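Local coordinates for protein myosin-4 (Saccharomyces cerevisiae, PDB 3MMI) that serves as a type V myosin motor that carries specific mRNAs, including ASH1 mRNA, into the bud, recruited to them through SHE3, at residues Lys214-Thr219 / Glu258-Asp263. Residues are numbered along the deposited sequence; the frame is centred on the assembly and turned at random.
Sequences KIFNDT and EPRIED
In the DIL domain of the globular tail, the loop that leaves helix 240-257 folds back over one side of helix 209-234, and Ile261 is the loop residue that meets Phe216 and Asn217 of that helix. Its two branches divide the work. CG2 sits 3.9 Å from Phe216 CB, at the edge of the phenyl ring and near its plane, while CD1 runs alongside the Asn217 amide, the two side chains passing in opposite directions. Ile261 has CG1 set between its own backbone N and carbonyl carbon (chi1 89°), which leaves CG2 for the phenylalanine and sends the longer arm toward the asparagine. Phe216 is buried: its side chain touches Asp199 and Leu202 of helix 185-204, and its ring meets that of Trp256 edge-to-face. Trp256 in turn has a cation-pi contact with Arg260, whose CD passes obliquely by Phe216 CE2 at 4.4 Å. Glu262 approaches Asn217 from the opposite direction, its chain bent at chi2, and its carboxylate plane stands 64° from the amide plane. That acid is exposed and poorly ordered, so its exact place is less certain than that of the isoleucine. Replacing Asn217 by an alanine would probably open a gap beside Ile261 CD1 and leave the Glu262 carboxylate without its neighbouring amide. On the far side of the helix, Lys214 NZ bridges to Asp218 OD2 at 2.6 Å, and Tyr153 of helix 132-168 also bonds that carboxylate oxygen. A helix packed on helices 132-168 and 185-204, with the loop between helices 240-257 and 269-279 lying against another of its sides, fits the all-helical globular tail of a type V myosin.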
loop_
_atom_site.group_PDB
_atom_site.type_symbol
_atom_site.label_atom_id
_atom_site.label_comp_id
_atom_site.label_asym_id
_atom_site.label_seq_id
_atom_site.Cartn_x
_atom_site.Cartn_y
_atom_site.Cartn_z
ATOM N N LYS A 214 3.226 -9.154 -0.426
ATOM C CA LYS A 214 2.294 -8.066 -0.856
ATOM C C LYS A 214 2.700 -6.705 -0.235
ATOM O O LYS A 214 2.721 -5.678 -0.910
ATOM C CB LYS A 214 0.810 -8.450 -0.588
ATOM C CG LYS A 214 -0.100 -7.353 -0.677
ATOM C CD LYS A 214 -1.561 -7.760 -0.765
ATOM C CE LYS A 214 -2.274 -6.864 -1.792
ATOM N NZ LYS A 214 -2.274 -5.512 -1.406
ATOM N N ILE A 215 2.959 -6.704 1.079
ATOM C CA ILE A 215 3.374 -5.472 1.788
ATOM C C ILE A 215 4.600 -4.821 1.083
ATOM O O ILE A 215 4.671 -3.586 0.922
ATOM C CB ILE A 215 3.612 -5.691 3.283
ATOM C CG1 ILE A 215 2.288 -5.952 4.006
ATOM C CG2 ILE A 215 4.248 -4.371 3.879
ATOM C CD1 ILE A 215 2.306 -6.551 5.263
ATOM N N PHE A 216 5.534 -5.639 0.639
ATOM C CA PHE A 216 6.706 -5.090 0.014
ATOM C C PHE A 216 6.391 -4.515 -1.401
ATOM O O PHE A 216 6.968 -3.523 -1.791
ATOM C CB PHE A 216 7.845 -6.136 -0.119
ATOM C CG PHE A 216 8.628 -6.419 1.204
ATOM C CD1 PHE A 216 8.623 -5.520 2.299
ATOM C CD2 PHE A 216 9.378 -7.578 1.321
ATOM C CE1 PHE A 216 9.365 -5.789 3.489
ATOM C CE2 PHE A 216 10.107 -7.861 2.520
ATOM C CZ PHE A 216 10.087 -6.947 3.589
ATOM N N ASN A 217 5.558 -5.231 -2.193
ATOM C CA ASN A 217 4.997 -4.669 -3.437
ATOM C C ASN A 217 4.242 -3.348 -3.191
ATOM O O ASN A 217 4.465 -2.407 -3.928
ATOM C CB ASN A 217 4.073 -5.677 -4.198
ATOM C CG ASN A 217 4.866 -6.858 -4.816
ATOM O OD1 ASN A 217 4.600 -8.036 -4.533
ATOM N ND2 ASN A 217 5.880 -6.543 -5.586
ATOM N N ASP A 218 3.373 -3.291 -2.173
ATOM C CA ASP A 218 2.634 -2.068 -1.985
ATOM C C ASP A 218 3.523 -0.909 -1.547
ATOM O O ASP A 218 3.225 0.265 -1.752
ATOM C CB ASP A 218 1.458 -2.275 -1.027
ATOM C CG ASP A 218 0.371 -3.174 -1.615
ATOM O OD1 ASP A 218 0.401 -3.398 -2.852
ATOM O OD2 ASP A 218 -0.470 -3.689 -0.847
ATOM N N THR A 219 4.560 -1.270 -0.807
ATOM C CA THR A 219 5.548 -0.323 -0.338
ATOM C C THR A 219 6.209 0.362 -1.523
ATOM O O THR A 219 6.338 1.587 -1.562
ATOM C CB THR A 219 6.598 -1.016 0.581
ATOM O OG1 THR A 219 5.952 -1.347 1.823
ATOM C CG2 THR A 219 7.760 -0.040 0.932
ATOM N N GLU A 258 15.215 -7.182 -4.513
ATOM C CA GLU A 258 15.242 -8.141 -5.606
ATOM C C GLU A 258 15.361 -9.624 -5.243
ATOM O O GLU A 258 14.644 -10.428 -5.814
ATOM C CB GLU A 258 16.194 -7.725 -6.715
ATOM C CG GLU A 258 15.437 -7.420 -7.968
ATOM C CD GLU A 258 16.252 -6.684 -9.041
ATOM O OE1 GLU A 258 17.486 -6.383 -8.899
ATOM O OE2 GLU A 258 15.610 -6.370 -10.069
ATOM N N PRO A 259 16.240 -9.978 -4.280
ATOM C CA PRO A 259 16.199 -11.366 -3.799
ATOM C C PRO A 259 14.928 -11.721 -2.964
ATOM O O PRO A 259 14.982 -12.687 -2.185
ATOM C CB PRO A 259 17.451 -11.439 -2.902
ATOM C CG PRO A 259 17.648 -10.023 -2.425
ATOM C CD PRO A 259 17.302 -9.186 -3.640
ATOM N N ARG A 260 13.809 -10.978 -3.101
ATOM C CA ARG A 260 12.705 -11.080 -2.099
ATOM C C ARG A 260 11.321 -11.252 -2.684
ATOM O O ARG A 260 10.422 -11.870 -2.086
ATOM C CB ARG A 260 12.687 -9.859 -1.199
ATOM C CG ARG A 260 14.013 -9.611 -0.642
ATOM C CD ARG A 260 13.884 -8.638 0.428
ATOM N NE ARG A 260 14.219 -9.208 1.735
ATOM C CZ ARG A 260 15.467 -9.226 2.206
ATOM N NH1 ARG A 260 16.455 -8.680 1.456
ATOM N NH2 ARG A 260 15.705 -9.754 3.425
ATOM N N ILE A 261 11.103 -10.628 -3.823
ATOM C CA ILE A 261 9.769 -10.650 -4.323
ATOM C C ILE A 261 9.961 -10.973 -5.821
ATOM O O ILE A 261 11.057 -10.905 -6.357
ATOM C CB ILE A 261 8.976 -9.301 -3.963
ATOM C CG1 ILE A 261 9.160 -8.228 -5.046
ATOM C CG2 ILE A 261 9.454 -8.718 -2.638
ATOM C CD1 ILE A 261 8.867 -6.795 -4.527
ATOM N N GLU A 262 8.837 -11.273 -6.438
ATOM C CA GLU A 262 8.712 -11.756 -7.792
ATOM C C GLU A 262 9.466 -10.860 -8.816
ATOM O O GLU A 262 10.401 -11.312 -9.470
ATOM C CB GLU A 262 7.197 -11.705 -8.111
ATOM C CG GLU A 262 6.498 -10.311 -7.571
ATOM C CD GLU A 262 5.587 -10.553 -6.381
ATOM O OE1 GLU A 262 6.079 -11.070 -5.346
ATOM O OE2 GLU A 262 4.359 -10.232 -6.479
ATOM N N ASP A 263 9.014 -9.613 -8.971
ATOM C CA ASP A 263 9.393 -8.728 -10.074
ATOM C C ASP A 263 8.935 -7.380 -9.468
ATOM O O ASP A 263 7.762 -7.149 -9.334
ATOM C CB ASP A 263 8.553 -9.144 -11.335
ATOM C CG ASP A 263 9.075 -8.537 -12.685
ATOM O OD1 ASP A 263 10.158 -7.799 -12.715
ATOM O OD2 ASP A 263 8.316 -8.801 -13.713
#